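Ebony (PDB 6DYM) probably joins beta-alanine to amines such as dopamine and histamine, as a nonribosomal peptide synthetase whose C-terminal condensation domain, the part described here, would form the peptide bond. Local coordinates at residues Leu31-Lys36 / Asp202-Ile207; Asn186-Ser191 / Arg195-Ala200; Leu60-Tyr65 / Leu148-Glu153; Leu2-Val7 / Arg71-Ala76. All coordinates share one frame; numbering follows the deposited sequence.

From the N terminus, edge strand 4-8 opens contact 4, the loop 31-36 opens contact 1 and strand 62-66 opens contact 3. Contact 4 is the first to close, when strand 71-80 packs back on residues 2-7 across the intervening strand 62-66. Contact 3 closes at residues 148-153, bringing the end of helix 133-153 to the sheet; it crosses contact 4 and falls wholly within the span of contact 1. Contact 2, within the same span, is a short closure of the loop after strand 178-184. Contact 1 closes last, at the start of strand 205-212, and crosses contact 4. Contacts 1 and 2 touch, as do 3 and 4, the two pairs lying on opposite sides of the chain's centre.

Contact 1: Leu31-Lys36 / Asp202-Ile207; sequences LEQWLK and DEQRAI
Trp-34 and Gln-204 meet where the loop between helices 14-25 and 41-58 approaches the start of strand 205-212, a late strand of this GNAT-like (acetyltransferase-type) mixed sheet. The two side chains run alongside one another, pointing opposite ways. Their indole and amide planes are turned 42° apart, so they do not stack; the amide oxygen instead arrives at the indole edge, slightly out of the ring plane. There Trp-34 NE1 donates to Gln-204 OE1 over 2.8 Å, with 150° at the hydrogen. Gln-204 gets there by full extension: CG stands opposite the backbone N (chi1 180°), and the chain continues straight to the amide. The other end of that amide, NE2, bonds to the carbonyl of Asp-30, which also accepts from Gln-33 NE2, so both ends of the Gln-204 amide are held. A phenylalanine in place of Trp-34 would probably leave Gln-204 OE1 without its indole donor, the amide then held from its NE2 end. One face of the indole is covered by its neighbour, Gln-33 CG standing 3.5 Å above the plane toward the rim. A methyl of Leu-31, CD2, lies 3.9 Å from Gln-204 NE2.

Contact 2: Asn186-Ser191 / Arg195-Ala200; sequences NEYVHS and RPFGDA
Asn-186 is gripped at two points by the turn-rich segment 195-200, within the long connection between antiparallel strands 178-184 and 205-212: its O accepts from Arg-195 and its ND2 donates to Ala-200. In the first hydrogen bond Arg-195 NH1 lies 2.7 Å from Asn-186 O, which sits at the guanidinium edge, close to its plane. In the second, Asn-186 ND2 meets Ala-200 O at 2.9 Å, nearly straight (174°) but from above the carbonyl plane; CG between the backbone N and carbonyl carbon (chi1 66°) puts the amide there. Gln-184 donates to Asn-186 OD1, and ND2 also reaches Asp-202. An alanine at Asn-186 would probably leave Ala-200 O and Asp-202 without this donor and Gln-184 without its acceptor. A water adds an indirect link, donating to Tyr-188 O and accepting from Phe-197 N. Weaker CA-H...O contacts run from Arg-195 CA to Tyr-188 O and from Asn-186 CA to Phe-197 O, both 3.3 Å. Among apolar groups, Tyr-188 CD2 touches Phe-197 CE2 at 3.9 Å and Pro-196 CG at 4.1 Å, the proline at the tyrosine's edge. Side-chain donors and one water thus bind main-chain carbonyls, which probably holds the path of a connection with little regular structure.

Contact 3: Leu60-Tyr65 / Leu148-Glu153; sequences LSFVVY and LRVARE
The ring of Phe-62 has Val-64 CG2 at its edge, in plane, and meets Val-150 of the last turns of helix 133-153 obliquely. This is a helix-on-sheet contact of the GNAT-like fold: strand 62-66 is the second strand from one side of the mixed sheet, and helix 133-153 packs on one face of the sheet. Phe-62 CD2 and Val-150 CG2 are 4.3 Å apart, a loose apolar touch. CG of Phe-62 stands between its backbone N and carbonyl carbon (chi1 59°), which carries the ring off the strand toward the helix. There Glu-146 and Val-147 also pack on it, and Ala-6 and Ala-76 of the flanking strands touch it too. Val-150 offers both branches: CG2 goes to the phenylalanine, while CG1, opposite the backbone N (chi1 170°), goes to the turn leading into the strand. The backbones come nearest at that turn, Leu-60 CA and Val-150 CA being 7.1 Å apart. The side chain of Val-150 brings no polar group; Phe-62 O takes a bond from Thr-75 OG1, and Leu-60 O one from Asn-78 ND2. That same Leu-60 O has Val-150 CG1 beside it at 4.0 Å.

Contact 4: Leu2-Val7 / Arg71-Ala76; sequences LKMEAV and RIIGTA
Leu-2 and Met-4 close on the end of Ile-73, whose CD1 methyl is the meeting point of the contact. Leu-2 and Ile-73 point at each other tip to tip, with Leu-2 CD2 to Ile-73 CD1 at 3.8 Å. The leucine reaches there with CG opposite its backbone N (chi1 -175°). Met-4 comes in from another direction, about at right angles to the isoleucine: its CG lies 3.9 Å from Ile-73 CD1, and its SD, where the chain bends, lies 4.0 Å from the same methyl. Thus the middle of the methionine rather than its tip does the touching. Ile-73 holds CG1 between its backbone N and carbonyl carbon (chi1 62°), sending CD1 out toward the N-terminal segment. Its backbone is unusual as well: Ile-73 and Gly-74 both face Val-64 in a classic beta bulge. The two backbones are not neighbours, Met-4 CA and Ile-73 CA being 8.9 Å apart, because strand 62-66 lies between them in the sheet. The contact therefore bridges over that strand by side chains alone. Leu-2 also passes about 4 Å, by its side chain, from a bound calcium ion. Helix 133-153 covers this group, with Glu-135 against Leu-2 and Phe-142 against Met-4, while Leu-131 in the preceding loop packs on Ile-73 and helix 14-25 receives the adjacent Ile-72.

Contact 1: Leu31-Lys36 / Asp202-Ile207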
loop_
_atom_site.group_PDB
_atom_site.type_symbol
_atom_site.label_atom_id
_atom_site.label_comp_id
_atom_site.label_asym_id
_atom_site.label_seq_id
_atom_site.Cartn_x
_atom_site.Cartn_y
_atom_site.Cartn_z
ATOM N N LEU A 31 3.476 10.355 -5.336
ATOM C CA LEU A 31 2.363 11.007 -6.016
ATOM C C LEU A 31 1.917 12.279 -5.305
ATOM O O LEU A 31 1.684 13.302 -5.958
ATOM C CB LEU A 31 1.182 10.044 -6.129
ATOM C CG LEU A 31 1.380 8.871 -7.084
ATOM C CD1 LEU A 31 0.164 7.963 -7.029
ATOM C CD2 LEU A 31 1.632 9.366 -8.508
ATOM N N GLU A 32 1.803 12.236 -3.975
ATOM C CA GLU A 32 1.318 13.386 -3.219
ATOM C C GLU A 32 2.271 14.573 -3.264
ATOM O O GLU A 32 1.831 15.702 -3.024
ATOM C CB GLU A 32 1.068 12.994 -1.763
ATOM C CG GLU A 32 -0.069 12.017 -1.580
ATOM C CD GLU A 32 0.396 10.574 -1.548
ATOM O OE1 GLU A 32 0.965 10.102 -2.558
ATOM O OE2 GLU A 32 0.191 9.909 -0.511
ATOM N N GLN A 33 3.558 14.351 -3.557
ATOM C CA GLN A 33 4.490 15.472 -3.635
ATOM C C GLN A 33 4.102 16.440 -4.742
ATOM O O GLN A 33 4.450 17.624 -4.683
ATOM C CB GLN A 33 5.916 14.966 -3.855
ATOM C CG GLN A 33 6.138 14.345 -5.221
ATOM C CD GLN A 33 7.561 13.855 -5.426
ATOM O OE1 GLN A 33 8.524 14.534 -5.072
ATOM N NE2 GLN A 33 7.694 12.662 -5.989
ATOM N N TRP A 34 3.385 15.961 -5.757
ATOM C CA TRP A 34 2.968 16.808 -6.862
ATOM C C TRP A 34 1.634 17.492 -6.611
ATOM O O TRP A 34 1.252 18.378 -7.384
ATOM C CB TRP A 34 2.912 15.982 -8.153
ATOM C CG TRP A 34 4.197 15.250 -8.410
ATOM C CD1 TRP A 34 4.393 13.901 -8.381
ATOM C CD2 TRP A 34 5.471 15.836 -8.709
ATOM N NE1 TRP A 34 5.712 13.608 -8.652
ATOM C CE2 TRP A 34 6.393 14.779 -8.856
ATOM C CE3 TRP A 34 5.920 17.151 -8.868
ATOM C CZ2 TRP A 34 7.739 14.997 -9.155
ATOM C CZ3 TRP A 34 7.254 17.366 -9.165
ATOM C CH2 TRP A 34 8.148 16.293 -9.308
ATOM N N LEU A 35 0.927 17.114 -5.548
ATOM C CA LEU A 35 -0.320 17.757 -5.162
ATOM C C LEU A 35 -0.113 18.894 -4.171
ATOM O O LEU A 35 -1.097 19.520 -3.757
ATOM C CB LEU A 35 -1.285 16.729 -4.562
ATOM C CG LEU A 35 -1.661 15.534 -5.435
ATOM C CD1 LEU A 35 -2.529 14.550 -4.657
ATOM C CD2 LEU A 35 -2.372 16.003 -6.689
ATOM N N LYS A 36 1.129 19.168 -3.781
ATOM C CA LYS A 36 1.398 20.275 -2.875
ATOM C C LYS A 36 1.018 21.598 -3.541
ATOM O O LYS A 36 1.205 21.761 -4.754
ATOM C CB LYS A 36 2.875 20.292 -2.471
ATOM C CG LYS A 36 3.291 19.142 -1.561
ATOM C CD LYS A 36 4.747 19.278 -1.114
ATOM C CE LYS A 36 5.306 17.945 -0.633
ATOM N NZ LYS A 36 4.379 17.249 0.309
ATOM N N ASP A 202 9.169 12.237 -16.653
ATOM C CA ASP A 202 8.655 11.142 -17.469
ATOM C C ASP A 202 8.978 9.782 -16.872
ATOM O O ASP A 202 8.260 8.811 -17.134
ATOM C CB ASP A 202 9.225 11.223 -18.887
ATOM C CG ASP A 202 8.521 12.257 -19.741
ATOM O OD1 ASP A 202 7.763 13.075 -19.182
ATOM O OD2 ASP A 202 8.730 12.257 -20.971
ATOM N N GLU A 203 10.026 9.700 -16.058
ATOM C CA GLU A 203 10.507 8.437 -15.524
ATOM C C GLU A 203 9.723 7.958 -14.312
ATOM O O GLU A 203 9.919 6.814 -13.886
ATOM C CB GLU A 203 11.993 8.564 -15.166
ATOM C CG GLU A 203 12.912 8.784 -16.381
ATOM C CD GLU A 203 12.802 10.181 -16.998
ATOM O OE1 GLU A 203 12.526 11.149 -16.255
ATOM O OE2 GLU A 203 12.987 10.308 -18.232
ATOM N N GLN A 204 8.848 8.784 -13.740
ATOM C CA GLN A 204 8.057 8.342 -12.598
ATOM C C GLN A 204 6.870 7.529 -13.096
ATOM O O GLN A 204 6.012 8.049 -13.822
ATOM C CB GLN A 204 7.576 9.517 -11.754
ATOM C CG GLN A 204 6.742 9.053 -10.566
ATOM C CD GLN A 204 6.392 10.168 -9.606
ATOM O OE1 GLN A 204 6.926 11.272 -9.699
ATOM N NE2 GLN A 204 5.489 9.883 -8.672
ATOM N N ARG A 205 6.817 6.263 -12.689
ATOM C CA ARG A 205 5.786 5.334 -13.119
ATOM C C ARG A 205 4.875 4.955 -11.957
ATOM O O ARG A 205 5.225 5.097 -10.783
ATOM C CB ARG A 205 6.405 4.060 -13.718
ATOM C CG ARG A 205 7.741 4.287 -14.417
ATOM C CD ARG A 205 7.567 5.179 -15.638
ATOM N NE ARG A 205 6.669 4.573 -16.617
ATOM C CZ ARG A 205 6.373 5.107 -17.797
ATOM N NH1 ARG A 205 6.905 6.265 -18.152
ATOM N NH2 ARG A 205 5.546 4.479 -18.620
ATOM N N ALA A 206 3.678 4.502 -12.311
ATOM C CA ALA A 206 2.821 3.718 -11.431
ATOM C C ALA A 206 2.700 2.350 -12.078
ATOM O O ALA A 206 2.320 2.251 -13.251
ATOM C CB ALA A 206 1.446 4.362 -11.251
ATOM N N ILE A 207 3.060 1.306 -11.342
ATOM C CA ILE A 207 3.144 -0.034 -11.902
ATOM C C ILE A 207 2.152 -0.923 -11.171
ATOM O O ILE A 207 2.184 -1.015 -9.935
ATOM C CB ILE A 207 4.570 -0.600 -11.819
ATOM C CG1 ILE A 207 5.547 0.390 -12.471
ATOM C CG2 ILE A 207 4.625 -1.949 -12.508
ATOM C CD1 ILE A 207 6.900 -0.178 -12.803
#

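Contact 2: Asn186-Ser191 / Arg195-Ala200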
loop_
_atom_site.group_PDB
_atom_site.type_symbol
_atom_site.label_atom_id
_atom_site.label_comp_id
_atom_site.label_asym_id
_atom_site.label_seq_id
_atom_site.Cartn_x
_atom_site.Cartn_y
_atom_site.Cartn_z
ATOM N N ASN A 186 2.689 11.371 -15.160
ATOM C CA ASN A 186 2.427 12.737 -15.614
ATOM C C ASN A 186 1.489 12.800 -16.815
ATOM O O ASN A 186 1.204 13.901 -17.299
ATOM C CB ASN A 186 3.740 13.486 -15.920
ATOM C CG ASN A 186 4.518 12.915 -17.103
ATOM O OD1 ASN A 186 3.970 12.254 -17.985
ATOM N ND2 ASN A 186 5.823 13.180 -17.118
ATOM N N GLU A 187 1.000 11.663 -17.303
ATOM C CA GLU A 187 0.002 11.648 -18.362
ATOM C C GLU A 187 -1.422 11.494 -17.839
ATOM O O GLU A 187 -2.367 11.575 -18.631
ATOM C CB GLU A 187 0.308 10.519 -19.357
ATOM C CG GLU A 187 1.699 10.604 -19.981
ATOM C CD GLU A 187 1.727 11.383 -21.283
ATOM O OE1 GLU A 187 2.652 11.148 -22.092
ATOM O OE2 GLU A 187 0.827 12.225 -21.503
ATOM N N TYR A 188 -1.606 11.277 -16.539
ATOM C CA TYR A 188 -2.951 11.093 -16.009
ATOM C C TYR A 188 -3.702 12.419 -15.990
ATOM O O TYR A 188 -3.181 13.435 -15.515
ATOM C CB TYR A 188 -2.908 10.496 -14.604
ATOM C CG TYR A 188 -4.290 10.401 -13.990
ATOM C CD1 TYR A 188 -5.232 9.511 -14.495
ATOM C CD2 TYR A 188 -4.663 11.222 -12.929
ATOM C CE1 TYR A 188 -6.504 9.429 -13.951
ATOM C CE2 TYR A 188 -5.932 11.143 -12.374
ATOM C CZ TYR A 188 -6.847 10.246 -12.892
ATOM O OH TYR A 188 -8.110 10.163 -12.352
ATOM N N VAL A 189 -4.934 12.404 -16.494
ATOM C CA VAL A 189 -5.779 13.591 -16.574
ATOM C C VAL A 189 -6.895 13.467 -15.551
ATOM O O VAL A 189 -7.579 12.439 -15.488
ATOM C CB VAL A 189 -6.364 13.789 -17.983
ATOM C CG1 VAL A 189 -7.010 15.169 -18.091
ATOM C CG2 VAL A 189 -5.290 13.613 -19.029
ATOM N N HIS A 190 -7.075 14.516 -14.756
ATOM C CA HIS A 190 -8.138 14.609 -13.772
ATOM C C HIS A 190 -9.467 14.912 -14.465
ATOM O O HIS A 190 -9.517 15.255 -15.650
ATOM C CB HIS A 190 -7.792 15.690 -12.746
ATOM C CG HIS A 190 -8.688 15.710 -11.549
ATOM N ND1 HIS A 190 -9.045 14.568 -10.866
ATOM C CD2 HIS A 190 -9.295 16.738 -10.909
ATOM C CE1 HIS A 190 -9.834 14.891 -9.858
ATOM N NE2 HIS A 190 -10.003 16.200 -9.862
ATOM N N SER A 191 -10.560 14.781 -13.708
ATOM C CA SER A 191 -11.878 15.064 -14.267
ATOM C C SER A 191 -12.021 16.515 -14.708
ATOM O O SER A 191 -12.830 16.802 -15.597
ATOM C CB SER A 191 -12.970 14.708 -13.256
ATOM O OG SER A 191 -12.717 15.293 -11.991
ATOM N N ARG A 195 -3.619 17.811 -15.338
ATOM C CA ARG A 195 -2.796 16.659 -15.006
ATOM C C ARG A 195 -2.185 16.875 -13.629
ATOM O O ARG A 195 -1.167 17.573 -13.510
ATOM C CB ARG A 195 -1.713 16.430 -16.064
ATOM C CG ARG A 195 -2.289 16.356 -17.475
ATOM C CD ARG A 195 -1.223 16.179 -18.557
ATOM N NE ARG A 195 -0.422 17.382 -18.753
ATOM C CZ ARG A 195 0.906 17.421 -18.673
ATOM N NH1 ARG A 195 1.594 16.315 -18.410
ATOM N NH2 ARG A 195 1.551 18.567 -18.863
ATOM N N PRO A 196 -2.769 16.317 -12.566
ATOM C CA PRO A 196 -2.309 16.654 -11.205
ATOM C C PRO A 196 -0.868 16.263 -10.924
ATOM O O PRO A 196 -0.219 16.909 -10.090
ATOM C CB PRO A 196 -3.288 15.887 -10.302
ATOM C CG PRO A 196 -3.882 14.822 -11.176
ATOM C CD PRO A 196 -3.918 15.398 -12.562
ATOM N N PHE A 197 -0.345 15.227 -11.584
ATOM C CA PHE A 197 1.065 14.866 -11.488
ATOM C C PHE A 197 1.850 15.304 -12.721
ATOM O O PHE A 197 2.896 14.723 -13.027
ATOM C CB PHE A 197 1.222 13.360 -11.262
ATOM C CG PHE A 197 0.118 12.746 -10.439
ATOM C CD1 PHE A 197 -0.043 13.089 -9.104
ATOM C CD2 PHE A 197 -0.757 11.827 -11.000
ATOM C CE1 PHE A 197 -1.062 12.533 -8.340
ATOM C CE2 PHE A 197 -1.784 11.264 -10.240
ATOM C CZ PHE A 197 -1.936 11.622 -8.910
ATOM N N GLY A 198 1.368 16.336 -13.426
ATOM C CA GLY A 198 1.965 16.711 -14.701
ATOM C C GLY A 198 3.395 17.204 -14.595
ATOM O O GLY A 198 4.171 17.075 -15.546
ATOM N N ASP A 199 3.769 17.769 -13.445
ATOM C CA ASP A 199 5.137 18.235 -13.241
ATOM C C ASP A 199 6.117 17.111 -12.918
ATOM O O ASP A 199 7.321 17.375 -12.812
ATOM C CB ASP A 199 5.177 19.277 -12.117
ATOM C CG ASP A 199 4.524 20.594 -12.512
ATOM O OD1 ASP A 199 4.597 20.970 -13.703
ATOM O OD2 ASP A 199 3.939 21.254 -11.629
ATOM N N ALA A 200 5.646 15.876 -12.752
ATOM C CA ALA A 200 6.548 14.775 -12.453
ATOM C C ALA A 200 7.392 14.434 -13.681
ATOM O O ALA A 200 6.956 14.630 -14.818
ATOM C CB ALA A 200 5.758 13.548 -12.000
HETATM O O HOH W 1 -0.940 13.759 -13.974
#

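Contact 3: Leu60-Tyr65 / Leu148-Glu153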
loop_
_atom_site.group_PDB
_atom_site.type_symbol
_atom_site.label_atom_id
_atom_site.label_comp_id
_atom_site.label_asym_id
_atom_site.label_seq_id
_atom_site.Cartn_x
_atom_site.Cartn_y
_atom_site.Cartn_z
ATOM N N LEU A 60 -6.614 -9.624 7.727
ATOM C CA LEU A 60 -5.681 -9.827 6.625
ATOM C C LEU A 60 -4.427 -8.976 6.752
ATOM O O LEU A 60 -3.505 -9.133 5.941
ATOM C CB LEU A 60 -6.360 -9.532 5.281
ATOM C CG LEU A 60 -7.600 -10.356 4.926
ATOM C CD1 LEU A 60 -8.248 -9.808 3.663
ATOM C CD2 LEU A 60 -7.247 -11.827 4.756
ATOM N N SER A 61 -4.362 -8.090 7.741
ATOM C CA SER A 61 -3.251 -7.174 7.924
ATOM C C SER A 61 -2.430 -7.594 9.136
ATOM O O SER A 61 -2.872 -8.396 9.962
ATOM C CB SER A 61 -3.756 -5.739 8.088
ATOM O OG SER A 61 -4.672 -5.408 7.057
ATOM N N PHE A 62 -1.219 -7.047 9.235
ATOM C CA PHE A 62 -0.337 -7.406 10.337
ATOM C C PHE A 62 0.640 -6.274 10.612
ATOM O O PHE A 62 0.808 -5.357 9.804
ATOM C CB PHE A 62 0.415 -8.721 10.061
ATOM C CG PHE A 62 1.283 -8.702 8.821
ATOM C CD1 PHE A 62 2.573 -8.191 8.863
ATOM C CD2 PHE A 62 0.820 -9.232 7.627
ATOM C CE1 PHE A 62 3.371 -8.184 7.734
ATOM C CE2 PHE A 62 1.613 -9.234 6.495
ATOM C CZ PHE A 62 2.895 -8.710 6.550
ATOM N N VAL A 63 1.268 -6.345 11.782
ATOM C CA VAL A 63 2.375 -5.474 12.146
ATOM C C VAL A 63 3.628 -6.332 12.287
ATOM O O VAL A 63 3.565 -7.547 12.494
ATOM C CB VAL A 63 2.100 -4.687 13.448
ATOM C CG1 VAL A 63 0.994 -3.667 13.241
ATOM C CG2 VAL A 63 1.734 -5.642 14.582
ATOM N N VAL A 64 4.784 -5.688 12.171
ATOM C CA VAL A 64 6.068 -6.362 12.319
ATOM C C VAL A 64 6.739 -5.828 13.574
ATOM O O VAL A 64 6.958 -4.616 13.702
ATOM C CB VAL A 64 6.968 -6.166 11.090
ATOM C CG1 VAL A 64 8.337 -6.797 11.336
ATOM C CG2 VAL A 64 6.316 -6.773 9.867
ATOM N N TYR A 65 7.068 -6.731 14.491
ATOM C CA TYR A 65 7.778 -6.397 15.715
ATOM C C TYR A 65 9.272 -6.638 15.535
ATOM O O TYR A 65 9.682 -7.636 14.938
ATOM C CB TYR A 65 7.261 -7.239 16.888
ATOM C CG TYR A 65 5.992 -6.709 17.532
ATOM C CD1 TYR A 65 6.049 -5.786 18.572
ATOM C CD2 TYR A 65 4.741 -7.141 17.108
ATOM C CE1 TYR A 65 4.893 -5.301 19.165
ATOM C CE2 TYR A 65 3.579 -6.662 17.694
ATOM C CZ TYR A 65 3.661 -5.743 18.722
ATOM O OH TYR A 65 2.512 -5.264 19.310
ATOM N N LEU A 148 2.880 -12.868 1.212
ATOM C CA LEU A 148 2.731 -14.105 0.448
ATOM C C LEU A 148 2.171 -15.223 1.321
ATOM O O LEU A 148 1.265 -15.950 0.902
ATOM C CB LEU A 148 4.081 -14.510 -0.157
ATOM C CG LEU A 148 4.618 -13.623 -1.290
ATOM C CD1 LEU A 148 6.114 -13.822 -1.547
ATOM C CD2 LEU A 148 3.818 -13.823 -2.573
ATOM N N ARG A 149 2.687 -15.357 2.546
ATOM C CA ARG A 149 2.230 -16.415 3.443
ATOM C C ARG A 149 0.760 -16.247 3.804
ATOM O O ARG A 149 0.008 -17.229 3.855
ATOM C CB ARG A 149 3.086 -16.429 4.711
ATOM C CG ARG A 149 3.090 -17.752 5.450
ATOM C CD ARG A 149 3.550 -17.580 6.891
ATOM N NE ARG A 149 2.671 -16.681 7.632
ATOM C CZ ARG A 149 1.513 -17.049 8.169
ATOM N NH1 ARG A 149 1.097 -18.302 8.047
ATOM N NH2 ARG A 149 0.772 -16.164 8.826
ATOM N N VAL A 150 0.337 -15.014 4.087
ATOM C CA VAL A 150 -1.066 -14.770 4.408
ATOM C C VAL A 150 -1.946 -15.141 3.221
ATOM O O VAL A 150 -2.995 -15.777 3.380
ATOM C CB VAL A 150 -1.262 -13.304 4.839
ATOM C CG1 VAL A 150 -2.752 -12.953 4.940
ATOM C CG2 VAL A 150 -0.544 -13.045 6.160
ATOM N N ALA A 151 -1.508 -14.790 2.010
ATOM C CA ALA A 151 -2.286 -15.083 0.811
ATOM C C ALA A 151 -2.561 -16.579 0.668
ATOM O O ALA A 151 -3.710 -16.987 0.453
ATOM C CB ALA A 151 -1.556 -14.542 -0.419
ATOM N N ARG A 152 -1.517 -17.415 0.776
ATOM C CA ARG A 152 -1.716 -18.860 0.652
ATOM C C ARG A 152 -2.559 -19.401 1.798
ATOM O O ARG A 152 -3.495 -20.179 1.585
ATOM C CB ARG A 152 -0.378 -19.610 0.617
ATOM C CG ARG A 152 0.818 -18.859 0.088
ATOM C CD ARG A 152 1.971 -19.815 -0.213
ATOM N NE ARG A 152 2.523 -20.415 1.005
ATOM C CZ ARG A 152 3.509 -19.886 1.729
ATOM N NH1 ARG A 152 4.062 -18.738 1.362
ATOM N NH2 ARG A 152 3.943 -20.503 2.822
ATOM N N GLU A 153 -2.222 -19.013 3.029
ATOM C CA GLU A 153 -2.884 -19.585 4.195
ATOM C C GLU A 153 -4.358 -19.197 4.241
ATOM O O GLU A 153 -5.199 -19.969 4.717
ATOM C CB GLU A 153 -2.136 -19.151 5.460
ATOM C CG GLU A 153 -2.978 -19.010 6.710
ATOM C CD GLU A 153 -2.242 -18.267 7.816
ATOM O OE1 GLU A 153 -1.175 -18.755 8.246
ATOM O OE2 GLU A 153 -2.725 -17.197 8.251
#

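Contact 4: Leu2-Val7 / Arg71-Ala76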
loop_
_atom_site.group_PDB
_atom_site.type_symbol
_atom_site.label_atom_id
_atom_site.label_comp_id
_atom_site.label_asym_id
_atom_site.label_seq_id
_atom_site.Cartn_x
_atom_site.Cartn_y
_atom_site.Cartn_z
ATOM N N LEU A 2 18.709 -7.960 12.451
ATOM C CA LEU A 2 17.357 -7.588 12.848
ATOM C C LEU A 2 16.477 -8.832 12.912
ATOM O O LEU A 2 16.359 -9.567 11.928
ATOM C CB LEU A 2 16.785 -6.568 11.867
ATOM C CG LEU A 2 15.411 -5.984 12.201
ATOM C CD1 LEU A 2 15.404 -5.363 13.586
ATOM C CD2 LEU A 2 15.013 -4.958 11.148
ATOM N N LYS A 3 15.862 -9.069 14.066
ATOM C CA LYS A 3 14.968 -10.203 14.265
ATOM C C LYS A 3 13.535 -9.694 14.333
ATOM O O LYS A 3 13.236 -8.779 15.106
ATOM C CB LYS A 3 15.327 -10.968 15.541
ATOM C CG LYS A 3 16.756 -11.484 15.571
ATOM C CD LYS A 3 16.905 -12.769 14.774
ATOM C CE LYS A 3 18.108 -13.565 15.252
ATOM N NZ LYS A 3 18.019 -15.000 14.871
ATOM N N MET A 4 12.652 -10.290 13.535
ATOM C CA MET A 4 11.316 -9.754 13.336
ATOM C C MET A 4 10.258 -10.831 13.521
ATOM O O MET A 4 10.507 -12.023 13.329
ATOM C CB MET A 4 11.168 -9.132 11.941
ATOM C CG MET A 4 11.834 -7.778 11.801
ATOM S SD MET A 4 11.975 -7.289 10.075
ATOM C CE MET A 4 13.201 -8.456 9.493
ATOM N N GLU A 5 9.055 -10.386 13.871
ATOM C CA GLU A 5 7.908 -11.272 13.994
ATOM C C GLU A 5 6.667 -10.569 13.468
ATOM O O GLU A 5 6.432 -9.399 13.787
ATOM C CB GLU A 5 7.694 -11.699 15.444
ATOM C CG GLU A 5 6.459 -12.551 15.646
ATOM C CD GLU A 5 6.199 -12.857 17.109
ATOM O OE1 GLU A 5 6.909 -12.297 17.975
ATOM O OE2 GLU A 5 5.279 -13.653 17.392
ATOM N N ALA A 6 5.876 -11.284 12.674
ATOM C CA ALA A 6 4.628 -10.761 12.136
ATOM C C ALA A 6 3.483 -11.114 13.074
ATOM O O ALA A 6 3.287 -12.286 13.408
ATOM C CB ALA A 6 4.359 -11.329 10.742
ATOM N N VAL A 7 2.726 -10.103 13.485
ATOM C CA VAL A 7 1.635 -10.272 14.442
ATOM C C VAL A 7 0.349 -9.738 13.819
ATOM O O VAL A 7 0.346 -8.617 13.292
ATOM C CB VAL A 7 1.958 -9.558 15.764
ATOM C CG1 VAL A 7 0.720 -9.447 16.635
ATOM C CG2 VAL A 7 3.078 -10.287 16.497
ATOM N N ARG A 71 9.089 -3.613 19.815
ATOM C CA ARG A 71 8.376 -2.464 19.274
ATOM C C ARG A 71 8.049 -2.682 17.800
ATOM O O ARG A 71 8.746 -3.416 17.092
ATOM C CB ARG A 71 9.187 -1.178 19.446
ATOM C CG ARG A 71 9.441 -0.814 20.899
ATOM C CD ARG A 71 10.036 0.576 21.038
ATOM N NE ARG A 71 10.314 0.898 22.435
ATOM C CZ ARG A 71 11.180 1.824 22.831
ATOM N NH1 ARG A 71 11.858 2.526 21.933
ATOM N NH2 ARG A 71 11.368 2.049 24.126
ATOM N N ILE A 72 6.984 -2.027 17.342
ATOM C CA ILE A 72 6.521 -2.166 15.965
ATOM C C ILE A 72 7.405 -1.328 15.052
ATOM O O ILE A 72 7.606 -0.132 15.291
ATOM C CB ILE A 72 5.043 -1.750 15.843
ATOM C CG1 ILE A 72 4.145 -2.718 16.621
ATOM C CG2 ILE A 72 4.617 -1.698 14.380
ATOM C CD1 ILE A 72 2.671 -2.353 16.578
ATOM N N ILE A 73 7.933 -1.952 13.997
ATOM C CA ILE A 73 8.796 -1.272 13.037
ATOM C C ILE A 73 8.223 -1.265 11.632
ATOM O O ILE A 73 8.820 -0.650 10.741
ATOM C CB ILE A 73 10.218 -1.872 13.018
ATOM C CG1 ILE A 73 10.178 -3.338 12.586
ATOM C CG2 ILE A 73 10.890 -1.730 14.379
ATOM C CD1 ILE A 73 11.534 -3.888 12.193
ATOM N N GLY A 74 7.098 -1.929 11.395
ATOM C CA GLY A 74 6.515 -1.939 10.062
ATOM C C GLY A 74 5.099 -2.466 10.101
ATOM O O GLY A 74 4.660 -3.060 11.091
ATOM N N THR A 75 4.378 -2.242 9.002
ATOM C CA THR A 75 3.012 -2.737 8.943
ATOM C C THR A 75 2.597 -2.950 7.492
ATOM O O THR A 75 3.027 -2.225 6.591
ATOM C CB THR A 75 2.028 -1.791 9.656
ATOM O OG1 THR A 75 0.756 -2.439 9.779
ATOM C CG2 THR A 75 1.851 -0.480 8.885
ATOM N N ALA A 76 1.763 -3.965 7.288
ATOM C CA ALA A 76 1.216 -4.301 5.977
ATOM C C ALA A 76 -0.300 -4.366 6.108
ATOM O O ALA A 76 -0.826 -5.236 6.810
ATOM C CB ALA A 76 1.777 -5.625 5.464
#